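Local coordinates for protein probable hydrolase (Pseudomonas aeruginosa, PDB 3OM8) that probably acts as a hydrolase of the alpha/beta hydrolase fold, and may open the lactone ring of 3-oxoadipate enol-lactone, at residues Val106-Ala111 against Thr126-Gly131; Leu110-Pro115 against Arg201-Arg206; Ala134-Arg139 against Ala193-Thr198. All coordinates share one frame; numbering follows the deposited sequence.

Contact 1 of 3, residues Val106-Ala111 against Thr126-Gly131; sequences VGQWLA and TSAWLG
The flat amide of Q108 carries this contact: its NE2 faces the carbonyl of S127, and its OE1 turns toward A128. The bond is in plane for the donor but not for the acceptor: S127 O lies within 8° of the Q108 amide plane, whereas NE2 stands 61° out of the S127 carbonyl plane and not on a lone pair. The side chain of W129 starts off away from the helix; G131 N lies over one face of its indole, offset toward the rim, and R201 makes a cation-pi contact with it.

In the alpha/beta hydrolase fold, helix 102-113 follows the probable nucleophile elbow around S101, and residues 126-131 form the loop leaving strand 118-124. Q108 reaches from one to the other. Its CG is anti to the carbonyl carbon and the chain beyond is extended, which carries the amide across to the loop. The bond from NE2 to S127 O is 2.9 Å long and nearly straight, at 166°. NE2 also donates to G104 O one turn back, so two carbonyls fix the rotation of this buried amide.

T126 approaches Q108 from the opposite direction, and its OG1 is hydrogen-bonded to S101 O, the backbone carbonyl of the presumed nucleophile itself. Further along, S127 OG accepts from W129 N in an ST turn, although the position of OG is less certain. At the remaining end of the amide, OE1 of Q108 sits 3.4 Å from A128 CB, a van der Waals touch with a methyl group.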
ATOM      1  N   VAL B 106      -8.278 -17.327  10.205  1.00 46.11           N
ATOM      2  CA  VAL B 106      -8.862 -17.464  11.529  1.00 43.70           C
ATOM      3  C   VAL B 106      -9.249 -16.089  12.081  1.00 45.78           C
ATOM      4  O   VAL B 106     -10.319 -15.916  12.665  1.00 51.97           O
ATOM      5  CB  VAL B 106      -7.910 -18.187  12.495  1.00 47.13           C
ATOM      6  CG1 VAL B 106      -8.525 -18.265  13.887  1.00 43.90           C
ATOM      7  CG2 VAL B 106      -7.603 -19.594  11.975  1.00 48.18           C
ATOM      8  N   GLY B 107      -8.376 -15.107  11.877  1.00 53.57           N
ATOM      9  CA  GLY B 107      -8.652 -13.746  12.300  1.00 48.43           C
ATOM     10  C   GLY B 107      -9.942 -13.200  11.718  1.00 49.88           C
ATOM     11  O   GLY B 107     -10.790 -12.678  12.443  1.00 45.89           O
ATOM     12  N   GLN B 108     -10.094 -13.308  10.403  1.00 48.08           N
ATOM     13  CA  GLN B 108     -11.294 -12.798   9.754  1.00 52.80           C
ATOM     14  C   GLN B 108     -12.542 -13.494  10.297  1.00 57.69           C
ATOM     15  O   GLN B 108     -13.576 -12.848  10.502  1.00 57.57           O
ATOM     16  CB  GLN B 108     -11.202 -12.977   8.243  1.00 52.82           C
ATOM     17  CG  GLN B 108     -10.082 -12.183   7.592  1.00 48.77           C
ATOM     18  CD  GLN B 108      -9.725 -12.724   6.231  1.00 53.99           C
ATOM     19  OE1 GLN B 108     -10.482 -12.575   5.277  1.00 55.73           O
ATOM     20  NE2 GLN B 108      -8.571 -13.376   6.136  1.00 53.92           N
ATOM     21  N   TRP B 109     -12.429 -14.803  10.542  1.00 52.26           N
ATOM     22  CA  TRP B 109     -13.524 -15.590  11.104  1.00 55.80           C
ATOM     23  C   TRP B 109     -13.916 -15.111  12.500  1.00 54.81           C
ATOM     24  O   TRP B 109     -15.097 -14.935  12.794  1.00 52.33           O
ATOM     25  CB  TRP B 109     -13.174 -17.088  11.149  1.00 54.53           C
ATOM     26  CG  TRP B 109     -14.349 -17.958  11.501  1.00 56.24           C
ATOM     27  CD1 TRP B 109     -15.208 -18.556  10.630  1.00 57.11           C
ATOM     28  CD2 TRP B 109     -14.806 -18.309  12.818  1.00 55.61           C
ATOM     29  NE1 TRP B 109     -16.166 -19.262  11.316  1.00 62.36           N
ATOM     30  CE2 TRP B 109     -15.941 -19.127  12.661  1.00 60.44           C
ATOM     31  CE3 TRP B 109     -14.366 -18.014  14.112  1.00 54.45           C
ATOM     32  CZ2 TRP B 109     -16.640 -19.656  13.749  1.00 59.25           C
ATOM     33  CZ3 TRP B 109     -15.062 -18.538  15.191  1.00 55.04           C
ATOM     34  CH2 TRP B 109     -16.185 -19.349  15.003  1.00 56.47           C
ATOM     35  N   LEU B 110     -12.926 -14.910  13.367  1.00 51.29           N
ATOM     36  CA  LEU B 110     -13.212 -14.418  14.706  1.00 51.55           C
ATOM     37  C   LEU B 110     -13.923 -13.059  14.648  1.00 55.30           C
ATOM     38  O   LEU B 110     -14.856 -12.804  15.409  1.00 54.85           O
ATOM     39  CB  LEU B 110     -11.935 -14.325  15.536  1.00 51.04           C
ATOM     40  CG  LEU B 110     -11.288 -15.671  15.834  1.00 50.32           C
ATOM     41  CD1 LEU B 110      -9.842 -15.510  16.283  1.00 48.61           C
ATOM     42  CD2 LEU B 110     -12.105 -16.414  16.878  1.00 53.77           C
ATOM     43  N   ALA B 111     -13.496 -12.198  13.731  1.00 51.60           N
ATOM     44  CA  ALA B 111     -14.094 -10.871  13.619  1.00 52.62           C
ATOM     45  C   ALA B 111     -15.535 -10.987  13.148  1.00 57.53           C
ATOM     46  O   ALA B 111     -16.380 -10.169  13.500  1.00 54.19           O
ATOM     47  CB  ALA B 111     -13.294  -9.996  12.672  1.00 48.62           C
ATOM     48  N   THR B 126      -2.342 -12.629   4.110  1.00 45.28           N
ATOM     49  CA  THR B 126      -3.501 -13.489   4.188  1.00 44.52           C
ATOM     50  C   THR B 126      -4.479 -13.187   3.066  1.00 48.39           C
ATOM     51  O   THR B 126      -4.175 -12.428   2.141  1.00 52.80           O
ATOM     52  CB  THR B 126      -4.211 -13.367   5.549  1.00 43.78           C
ATOM     53  OG1 THR B 126      -5.170 -14.428   5.684  1.00 44.71           O
ATOM     54  CG2 THR B 126      -4.920 -12.022   5.665  1.00 36.70           C
ATOM     55  N   SER B 127      -5.659 -13.784   3.158  1.00 45.86           N
ATOM     56  CA  SER B 127      -6.625 -13.697   2.084  1.00 44.93           C
ATOM     57  C   SER B 127      -8.011 -14.068   2.580  1.00 51.50           C
ATOM     58  O   SER B 127      -8.157 -14.744   3.598  1.00 55.10           O
ATOM     59  CB  SER B 127      -6.201 -14.621   0.944  1.00 42.39           C
ATOM     60  OG  SER B 127      -7.265 -14.840   0.043  1.00 46.89           O
ATOM     61  N   ALA B 128      -9.026 -13.614   1.856  1.00 50.75           N
ATOM     62  CA  ALA B 128     -10.404 -13.962   2.163  1.00 51.14           C
ATOM     63  C   ALA B 128     -10.902 -15.086   1.258  1.00 53.77           C
ATOM     64  O   ALA B 128     -12.004 -15.594   1.445  1.00 57.10           O
ATOM     65  CB  ALA B 128     -11.298 -12.750   2.028  1.00 45.15           C
ATOM     66  N   TRP B 129     -10.093 -15.468   0.276  1.00 47.04           N
ATOM     67  CA  TRP B 129     -10.497 -16.506  -0.666  1.00 47.59           C
ATOM     68  C   TRP B 129      -9.329 -16.971  -1.513  1.00 50.64           C
ATOM     69  O   TRP B 129      -8.773 -16.201  -2.295  1.00 48.42           O
ATOM     70  CB  TRP B 129     -11.638 -16.025  -1.562  1.00 50.14           C
ATOM     71  CG  TRP B 129     -11.957 -16.962  -2.701  1.00 52.70           C
ATOM     72  CD1 TRP B 129     -12.623 -18.154  -2.625  1.00 51.14           C
ATOM     73  CD2 TRP B 129     -11.630 -16.771  -4.086  1.00 51.60           C
ATOM     74  NE1 TRP B 129     -12.728 -18.712  -3.877  1.00 55.53           N
ATOM     75  CE2 TRP B 129     -12.128 -17.882  -4.790  1.00 59.16           C
ATOM     76  CE3 TRP B 129     -10.968 -15.763  -4.798  1.00 60.07           C
ATOM     77  CZ2 TRP B 129     -11.981 -18.020  -6.171  1.00 60.71           C
ATOM     78  CZ3 TRP B 129     -10.824 -15.898  -6.168  1.00 60.41           C
ATOM     79  CH2 TRP B 129     -11.326 -17.020  -6.839  1.00 63.41           C
ATOM     80  N   LEU B 130      -8.971 -18.244  -1.357  1.00 47.75           N
ATOM     81  CA  LEU B 130      -7.811 -18.807  -2.034  1.00 53.43           C
ATOM     82  C   LEU B 130      -8.175 -19.857  -3.090  1.00 59.10           C
ATOM     83  O   LEU B 130      -7.340 -20.673  -3.469  1.00 62.27           O
ATOM     84  CB  LEU B 130      -6.828 -19.373  -1.003  1.00 52.61           C
ATOM     85  CG  LEU B 130      -6.192 -18.301  -0.107  1.00 48.22           C
ATOM     86  CD1 LEU B 130      -5.424 -18.912   1.057  1.00 49.83           C
ATOM     87  CD2 LEU B 130      -5.275 -17.425  -0.929  1.00 46.98           C
ATOM     88  N   GLY B 131      -9.421 -19.823  -3.566  1.00 58.07           N
ATOM     89  CA  GLY B 131      -9.871 -20.713  -4.627  1.00 54.39           C
ATOM     90  C   GLY B 131      -9.135 -20.473  -5.933  1.00 55.38           C
ATOM     91  O   GLY B 131      -8.283 -19.581  -6.010  1.00 53.05           O
TER

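Contact 2 of 3, residues Leu110-Pro115 against Arg201-Arg206; sequences LALHAP and RAQLAR
L112 and Q203 cross at about a right angle, the leucine reaching out from the helix to meet both the side chain and the backbone of the glutamine. The two methyls of L112 divide the work. CD1 meets the side chain of Q203, 3.9 Å from its NE2 and 4.0 Å from its CB, while CD2 settles against the backbone, 3.4 Å from Q203 O. The CB of L112 does not aim straight at the loop; its chi1 of -74° sets CG beside the backbone N, and the branched end comes nearer to Q203.

This is the C-terminal end of helix 102-113, the helix behind the probable nucleophile elbow of an alpha/beta hydrolase, and it meets the loop that leads from helix 185-196 back to strand 211-216. I207, the next residue of that loop, also packs on L112 and A111. The contact is at the surface and holds no hydrogen bond between its two segments. A bound MES molecule, probably from the crystallisation liquor, lies about 3 Å from the side chain of Q203.

R206 adds a lighter touch: its CB comes within 4.2 Å of L112 CD2. Its extended chain runs back alongside Q203, placing one face of the guanidinium over Q203 CA, offset toward the rim.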
ATOM      1  N   LEU B 110     -12.926 -14.910  13.367  1.00 51.29           N
ATOM      2  CA  LEU B 110     -13.212 -14.418  14.706  1.00 51.55           C
ATOM      3  C   LEU B 110     -13.923 -13.059  14.648  1.00 55.30           C
ATOM      4  O   LEU B 110     -14.856 -12.804  15.409  1.00 54.85           O
ATOM      5  CB  LEU B 110     -11.935 -14.325  15.536  1.00 51.04           C
ATOM      6  CG  LEU B 110     -11.288 -15.671  15.834  1.00 50.32           C
ATOM      7  CD1 LEU B 110      -9.842 -15.510  16.283  1.00 48.61           C
ATOM      8  CD2 LEU B 110     -12.105 -16.414  16.878  1.00 53.77           C
ATOM      9  N   ALA B 111     -13.496 -12.198  13.731  1.00 51.60           N
ATOM     10  CA  ALA B 111     -14.094 -10.871  13.619  1.00 52.62           C
ATOM     11  C   ALA B 111     -15.535 -10.987  13.148  1.00 57.53           C
ATOM     12  O   ALA B 111     -16.380 -10.169  13.500  1.00 54.19           O
ATOM     13  CB  ALA B 111     -13.294  -9.996  12.672  1.00 48.62           C
ATOM     14  N   LEU B 112     -15.815 -12.013  12.356  1.00 61.01           N
ATOM     15  CA  LEU B 112     -17.167 -12.215  11.846  1.00 58.76           C
ATOM     16  C   LEU B 112     -18.088 -12.903  12.850  1.00 55.60           C
ATOM     17  O   LEU B 112     -19.267 -12.573  12.942  1.00 62.53           O
ATOM     18  CB  LEU B 112     -17.135 -13.002  10.533  1.00 52.77           C
ATOM     19  CG  LEU B 112     -16.649 -12.227   9.307  1.00 52.89           C
ATOM     20  CD1 LEU B 112     -16.327 -13.175   8.169  1.00 53.07           C
ATOM     21  CD2 LEU B 112     -17.692 -11.206   8.881  1.00 44.74           C
ATOM     22  N   HIS B 113     -17.549 -13.842  13.619  1.00 49.94           N
ATOM     23  CA  HIS B 113     -18.401 -14.719  14.416  1.00 54.64           C
ATOM     24  C   HIS B 113     -18.292 -14.506  15.920  1.00 56.86           C
ATOM     25  O   HIS B 113     -19.197 -14.880  16.675  1.00 56.88           O
ATOM     26  CB  HIS B 113     -18.157 -16.186  14.036  1.00 54.57           C
ATOM     27  CG  HIS B 113     -18.518 -16.495  12.619  1.00 59.51           C
ATOM     28  ND1 HIS B 113     -17.583 -16.561  11.610  1.00 60.57           N
ATOM     29  CD2 HIS B 113     -19.718 -16.716  12.034  1.00 64.30           C
ATOM     30  CE1 HIS B 113     -18.189 -16.823  10.465  1.00 62.69           C
ATOM     31  NE2 HIS B 113     -19.486 -16.923  10.696  1.00 64.28           N
ATOM     32  N   ALA B 114     -17.194 -13.899  16.352  1.00 57.05           N
ATOM     33  CA  ALA B 114     -17.008 -13.592  17.765  1.00 60.06           C
ATOM     34  C   ALA B 114     -16.373 -12.205  17.979  1.00 65.06           C
ATOM     35  O   ALA B 114     -15.394 -12.066  18.721  1.00 61.29           O
ATOM     36  CB  ALA B 114     -16.182 -14.675  18.427  1.00 52.25           C
ATOM     37  N   PRO B 115     -16.945 -11.171  17.336  1.00 63.81           N
ATOM     38  CA  PRO B 115     -16.342  -9.832  17.342  1.00 64.67           C
ATOM     39  C   PRO B 115     -16.123  -9.325  18.762  1.00 63.26           C
ATOM     40  O   PRO B 115     -15.118  -8.676  19.033  1.00 55.32           O
ATOM     41  CB  PRO B 115     -17.385  -8.964  16.626  1.00 64.46           C
ATOM     42  CG  PRO B 115     -18.655  -9.744  16.673  1.00 65.46           C
ATOM     43  CD  PRO B 115     -18.255 -11.187  16.662  1.00 65.73           C
ATOM     44  N   ARG B 201     -15.119 -13.189   1.131  1.00 51.22           N
ATOM     45  CA  ARG B 201     -15.160 -11.908   0.411  1.00 51.25           C
ATOM     46  C   ARG B 201     -16.462 -11.113   0.605  1.00 56.30           C
ATOM     47  O   ARG B 201     -16.431  -9.932   0.928  1.00 59.94           O
ATOM     48  CB  ARG B 201     -14.866 -12.106  -1.082  1.00 54.08           C
ATOM     49  CG  ARG B 201     -13.446 -12.595  -1.402  1.00 57.65           C
ATOM     50  CD  ARG B 201     -13.285 -12.929  -2.887  1.00 53.08           C
ATOM     51  NE  ARG B 201     -14.128 -14.057  -3.277  1.00 56.93           N
ATOM     52  CZ  ARG B 201     -14.345 -14.437  -4.534  1.00 61.19           C
ATOM     53  NH1 ARG B 201     -13.785 -13.774  -5.539  1.00 56.22           N
ATOM     54  NH2 ARG B 201     -15.132 -15.481  -4.788  1.00 64.70           N
ATOM     55  N   ALA B 202     -17.601 -11.765   0.428  1.00 63.12           N
ATOM     56  CA  ALA B 202     -18.889 -11.083   0.499  1.00 61.33           C
ATOM     57  C   ALA B 202     -19.306 -10.718   1.927  1.00 62.58           C
ATOM     58  O   ALA B 202     -20.296 -10.010   2.132  1.00 65.47           O
ATOM     59  CB  ALA B 202     -19.969 -11.937  -0.167  1.00 58.20           C
ATOM     60  N   GLN B 203     -18.550 -11.197   2.909  1.00 55.48           N
ATOM     61  CA  GLN B 203     -18.905 -11.016   4.308  1.00 50.47           C
ATOM     62  C   GLN B 203     -18.048  -9.958   4.992  1.00 56.91           C
ATOM     63  O   GLN B 203     -18.414  -9.451   6.054  1.00 60.12           O
ATOM     64  CB  GLN B 203     -18.750 -12.333   5.065  1.00 57.13           C
ATOM     65  CG  GLN B 203     -19.615 -13.476   4.539  1.00 60.23           C
ATOM     66  CD  GLN B 203     -19.223 -14.817   5.127  1.00 65.20           C
ATOM     67  OE1 GLN B 203     -18.783 -15.715   4.408  1.00 67.50           O
ATOM     68  NE2 GLN B 203     -19.376 -14.959   6.439  1.00 64.42           N
ATOM     69  N   LEU B 204     -16.906  -9.633   4.393  1.00 49.89           N
ATOM     70  CA  LEU B 204     -15.972  -8.701   5.015  1.00 50.04           C
ATOM     71  C   LEU B 204     -16.634  -7.376   5.423  1.00 56.53           C
ATOM     72  O   LEU B 204     -16.358  -6.846   6.502  1.00 54.68           O
ATOM     73  CB  LEU B 204     -14.785  -8.434   4.092  1.00 51.09           C
ATOM     74  CG  LEU B 204     -13.926  -9.652   3.762  1.00 50.71           C
ATOM     75  CD1 LEU B 204     -12.715  -9.221   2.962  1.00 43.27           C
ATOM     76  CD2 LEU B 204     -13.517 -10.381   5.039  1.00 46.22           C
ATOM     77  N   ALA B 205     -17.519  -6.861   4.573  1.00 61.46           N
ATOM     78  CA  ALA B 205     -18.169  -5.569   4.824  1.00 67.54           C
ATOM     79  C   ALA B 205     -18.855  -5.495   6.192  1.00 66.60           C
ATOM     80  O   ALA B 205     -19.200  -4.416   6.654  1.00 59.85           O
ATOM     81  CB  ALA B 205     -19.163  -5.239   3.710  1.00 62.83           C
ATOM     82  N   ARG B 206     -19.040  -6.642   6.838  1.00 66.14           N
ATOM     83  CA  ARG B 206     -19.721  -6.690   8.130  1.00 70.79           C
ATOM     84  C   ARG B 206     -18.777  -6.431   9.294  1.00 67.84           C
ATOM     85  O   ARG B 206     -19.214  -6.053  10.374  1.00 69.65           O
ATOM     86  CB  ARG B 206     -20.402  -8.047   8.335  1.00 73.91           C
ATOM     87  CG  ARG B 206     -21.500  -8.366   7.333  1.00 81.28           C
ATOM     88  CD  ARG B 206     -21.897  -9.836   7.405  1.00 91.84           C
ATOM     89  NE  ARG B 206     -22.765 -10.208   6.290  1.00104.07           N
ATOM     90  CZ  ARG B 206     -23.003 -11.459   5.905  1.00112.22           C
ATOM     91  NH1 ARG B 206     -23.808 -11.695   4.875  1.00111.62           N
ATOM     92  NH2 ARG B 206     -22.433 -12.475   6.543  1.00115.40           N
TER

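Contact 3 of 3, residues Ala134-Arg139 against Ala193-Thr198; sequences AQWDER and AAVRDT
W136 and V195 make the tight half of this contact. With chi1 at 174°, V195 sends CG1 opposite its backbone N and onto the indole as a CH-pi contact, 3.8 Å from the centroid of the six-membered ring of W136 and 20° off the ring normal. At the root of the same side chain, W136 CB lies 3.7 Å from R196 CB; the two side chains run past each other in opposite directions, and the ring and guanidinium planes end up almost perpendicular. The indole is sandwiched, since its opposite face carries Q135 CG and R139 NH2, both offset toward the rim. Its NE1 bonds to L130 O in the preceding loop, which helps to set the rotation of the ring.

Toward solvent the contact turns polar and looser. R196, bent at chi3, swings its guanidinium between two exposed acids. Its NH1 reaches D137 OD1 at 3.1 Å, on the syn side of the carboxylate, with the two planes turned 49° apart. The other edge grips D197 side-on: R196 NE meets D197 OD1 at 2.8 Å and NH2 meets OD2 at 3.3 Å. The D197 pair lies within one segment, so the polar link between the helices is the D137 arm of this salt-bridge network.

V195 also packs on L102, next to the presumed nucleophile S101, and an ethanediol, probably from the crystallisation liquor, lies about 4 Å from the side chain of V195. Helices 134-145 and 185-196 are the first and last of the helical insertion between strands 118-124 and 211-216, consistent with the cap, or lid, of alpha/beta hydrolases.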
ATOM      1  N   ALA B 134     -10.166 -26.670  -6.272  1.00 67.53           N
ATOM      2  CA  ALA B 134      -9.494 -27.844  -6.849  1.00 74.78           C
ATOM      3  C   ALA B 134      -8.058 -28.036  -6.372  1.00 70.62           C
ATOM      4  O   ALA B 134      -7.651 -29.131  -6.015  1.00 75.64           O
ATOM      5  CB  ALA B 134      -9.528 -27.786  -8.375  1.00 80.16           C
ATOM      6  N   GLN B 135      -7.283 -26.966  -6.376  1.00 71.73           N
ATOM      7  CA  GLN B 135      -5.876 -27.074  -6.031  1.00 72.93           C
ATOM      8  C   GLN B 135      -5.648 -27.600  -4.614  1.00 70.84           C
ATOM      9  O   GLN B 135      -4.561 -28.083  -4.302  1.00 69.57           O
ATOM     10  CB  GLN B 135      -5.201 -25.718  -6.179  1.00 71.06           C
ATOM     11  CG  GLN B 135      -5.732 -24.691  -5.210  1.00 68.49           C
ATOM     12  CD  GLN B 135      -5.356 -23.294  -5.604  1.00 66.33           C
ATOM     13  OE1 GLN B 135      -4.190 -22.912  -5.532  1.00 69.20           O
ATOM     14  NE2 GLN B 135      -6.345 -22.517  -6.029  1.00 65.33           N
ATOM     15  N   TRP B 136      -6.659 -27.488  -3.755  1.00 63.40           N
ATOM     16  CA  TRP B 136      -6.495 -27.889  -2.362  1.00 58.98           C
ATOM     17  C   TRP B 136      -6.775 -29.382  -2.168  1.00 58.39           C
ATOM     18  O   TRP B 136      -6.102 -30.042  -1.380  1.00 57.26           O
ATOM     19  CB  TRP B 136      -7.341 -27.022  -1.427  1.00 54.26           C
ATOM     20  CG  TRP B 136      -6.973 -25.573  -1.534  1.00 55.09           C
ATOM     21  CD1 TRP B 136      -7.689 -24.593  -2.152  1.00 51.56           C
ATOM     22  CD2 TRP B 136      -5.772 -24.945  -1.041  1.00 51.28           C
ATOM     23  NE1 TRP B 136      -7.020 -23.394  -2.062  1.00 50.99           N
ATOM     24  CE2 TRP B 136      -5.842 -23.584  -1.389  1.00 50.32           C
ATOM     25  CE3 TRP B 136      -4.656 -25.401  -0.334  1.00 45.01           C
ATOM     26  CZ2 TRP B 136      -4.835 -22.672  -1.053  1.00 52.36           C
ATOM     27  CZ3 TRP B 136      -3.661 -24.509  -0.006  1.00 47.23           C
ATOM     28  CH2 TRP B 136      -3.754 -23.150  -0.366  1.00 48.27           C
ATOM     29  N   ASP B 137      -7.757 -29.903  -2.898  1.00 61.26           N
ATOM     30  CA  ASP B 137      -8.019 -31.338  -2.928  1.00 63.36           C
ATOM     31  C   ASP B 137      -6.804 -32.086  -3.453  1.00 62.88           C
ATOM     32  O   ASP B 137      -6.397 -33.096  -2.889  1.00 64.03           O
ATOM     33  CB  ASP B 137      -9.235 -31.637  -3.798  1.00 69.06           C
ATOM     34  CG  ASP B 137     -10.537 -31.343  -3.091  1.00 72.04           C
ATOM     35  OD1 ASP B 137     -10.622 -31.587  -1.867  1.00 69.13           O
ATOM     36  OD2 ASP B 137     -11.476 -30.872  -3.759  1.00 75.96           O
ATOM     37  N   GLU B 138      -6.219 -31.579  -4.529  1.00 66.58           N
ATOM     38  CA  GLU B 138      -4.977 -32.137  -5.049  1.00 70.77           C
ATOM     39  C   GLU B 138      -3.875 -32.144  -3.996  1.00 68.27           C
ATOM     40  O   GLU B 138      -3.124 -33.112  -3.883  1.00 70.44           O
ATOM     41  CB  GLU B 138      -4.505 -31.359  -6.276  1.00 72.21           C
ATOM     42  CG  GLU B 138      -5.401 -31.537  -7.481  1.00 81.20           C
ATOM     43  CD  GLU B 138      -4.982 -30.670  -8.651  1.00 91.42           C
ATOM     44  OE1 GLU B 138      -3.883 -30.070  -8.588  1.00 88.39           O
ATOM     45  OE2 GLU B 138      -5.754 -30.590  -9.633  1.00 94.17           O
ATOM     46  N   ARG B 139      -3.780 -31.066  -3.224  1.00 59.32           N
ATOM     47  CA  ARG B 139      -2.727 -30.946  -2.220  1.00 58.29           C
ATOM     48  C   ARG B 139      -2.979 -31.843  -1.008  1.00 61.04           C
ATOM     49  O   ARG B 139      -2.043 -32.318  -0.365  1.00 60.53           O
ATOM     50  CB  ARG B 139      -2.562 -29.489  -1.796  1.00 61.27           C
ATOM     51  CG  ARG B 139      -1.963 -28.619  -2.887  1.00 63.36           C
ATOM     52  CD  ARG B 139      -2.020 -27.148  -2.533  1.00 66.96           C
ATOM     53  NE  ARG B 139      -1.310 -26.332  -3.515  1.00 71.55           N
ATOM     54  CZ  ARG B 139      -1.656 -25.092  -3.858  1.00 67.67           C
ATOM     55  NH1 ARG B 139      -0.942 -24.436  -4.762  1.00 68.98           N
ATOM     56  NH2 ARG B 139      -2.713 -24.507  -3.303  1.00 59.35           N
ATOM     57  N   ALA B 193      -8.132 -28.180   4.007  1.00 52.99           N
ATOM     58  CA  ALA B 193      -9.575 -28.295   3.828  1.00 53.47           C
ATOM     59  C   ALA B 193     -10.302 -27.064   4.374  1.00 52.10           C
ATOM     60  O   ALA B 193     -11.251 -26.579   3.765  1.00 56.33           O
ATOM     61  CB  ALA B 193     -10.107 -29.581   4.468  1.00 47.45           C
ATOM     62  N   ALA B 194      -9.860 -26.575   5.527  1.00 46.97           N
ATOM     63  CA  ALA B 194     -10.387 -25.334   6.083  1.00 50.00           C
ATOM     64  C   ALA B 194     -10.238 -24.233   5.038  1.00 51.09           C
ATOM     65  O   ALA B 194     -11.192 -23.529   4.731  1.00 51.18           O
ATOM     66  CB  ALA B 194      -9.651 -24.953   7.366  1.00 45.33           C
ATOM     67  N   VAL B 195      -9.038 -24.118   4.483  1.00 49.01           N
ATOM     68  CA  VAL B 195      -8.746 -23.134   3.444  1.00 54.74           C
ATOM     69  C   VAL B 195      -9.625 -23.336   2.214  1.00 56.06           C
ATOM     70  O   VAL B 195     -10.230 -22.395   1.704  1.00 52.80           O
ATOM     71  CB  VAL B 195      -7.280 -23.221   2.996  1.00 48.32           C
ATOM     72  CG1 VAL B 195      -7.045 -22.299   1.834  1.00 48.00           C
ATOM     73  CG2 VAL B 195      -6.356 -22.888   4.143  1.00 43.40           C
ATOM     74  N   ARG B 196      -9.689 -24.574   1.742  1.00 50.93           N
ATOM     75  CA  ARG B 196     -10.488 -24.922   0.571  1.00 55.88           C
ATOM     76  C   ARG B 196     -11.920 -24.405   0.656  1.00 57.47           C
ATOM     77  O   ARG B 196     -12.442 -23.857  -0.311  1.00 53.50           O
ATOM     78  CB  ARG B 196     -10.493 -26.444   0.370  1.00 52.61           C
ATOM     79  CG  ARG B 196     -11.318 -26.924  -0.809  1.00 56.74           C
ATOM     80  CD  ARG B 196     -11.671 -28.411  -0.646  1.00 58.69           C
ATOM     81  NE  ARG B 196     -12.388 -28.625   0.608  1.00 56.17           N
ATOM     82  CZ  ARG B 196     -12.379 -29.752   1.312  1.00 59.89           C
ATOM     83  NH1 ARG B 196     -11.691 -30.812   0.898  1.00 61.79           N
ATOM     84  NH2 ARG B 196     -13.063 -29.811   2.444  1.00 55.74           N
ATOM     85  N   ASP B 197     -12.550 -24.573   1.815  1.00 58.27           N
ATOM     86  CA  ASP B 197     -13.965 -24.243   1.968  1.00 58.00           C
ATOM     87  C   ASP B 197     -14.222 -22.766   2.214  1.00 60.33           C
ATOM     88  O   ASP B 197     -15.362 -22.345   2.388  1.00 64.54           O
ATOM     89  CB  ASP B 197     -14.573 -25.055   3.112  1.00 56.70           C
ATOM     90  CG  ASP B 197     -14.547 -26.554   2.844  1.00 63.26           C
ATOM     91  OD1 ASP B 197     -14.429 -26.955   1.659  1.00 57.29           O
ATOM     92  OD2 ASP B 197     -14.651 -27.329   3.826  1.00 64.78           O
ATOM     93  N   THR B 198     -13.163 -21.970   2.225  1.00 60.32           N
ATOM     94  CA  THR B 198     -13.282 -20.585   2.650  1.00 53.97           C
ATOM     95  C   THR B 198     -13.490 -19.577   1.524  1.00 51.71           C
ATOM     96  O   THR B 198     -12.669 -19.476   0.610  1.00 51.30           O
ATOM     97  CB  THR B 198     -12.044 -20.164   3.444  1.00 54.92           C
ATOM     98  OG1 THR B 198     -12.004 -20.900   4.671  1.00 59.69           O
ATOM     99  CG2 THR B 198     -12.090 -18.669   3.740  1.00 50.39           C
TER

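How the contacts relate
Contacts 1 and 2 start from the same helix, 102-113, and their centres are 9 Å apart; L204 bridges them by packing on both Q108 and A128. The centre of contact 3 lies about 14 Å from that of contact 1 and about 21 Å from that of contact 2. Along the chain, contact 1 closes before contact 3 opens, and both segments of contact 3 fall between the two segments of contact 2. The chain thus leaves the central sheet through loop 126-131, builds the helical insertion paired at contact 3, and returns through 201-206 toward strand 211-216. The exit and return loops both pack on the helix behind the probable nucleophile elbow, tying the presumed cap to the core.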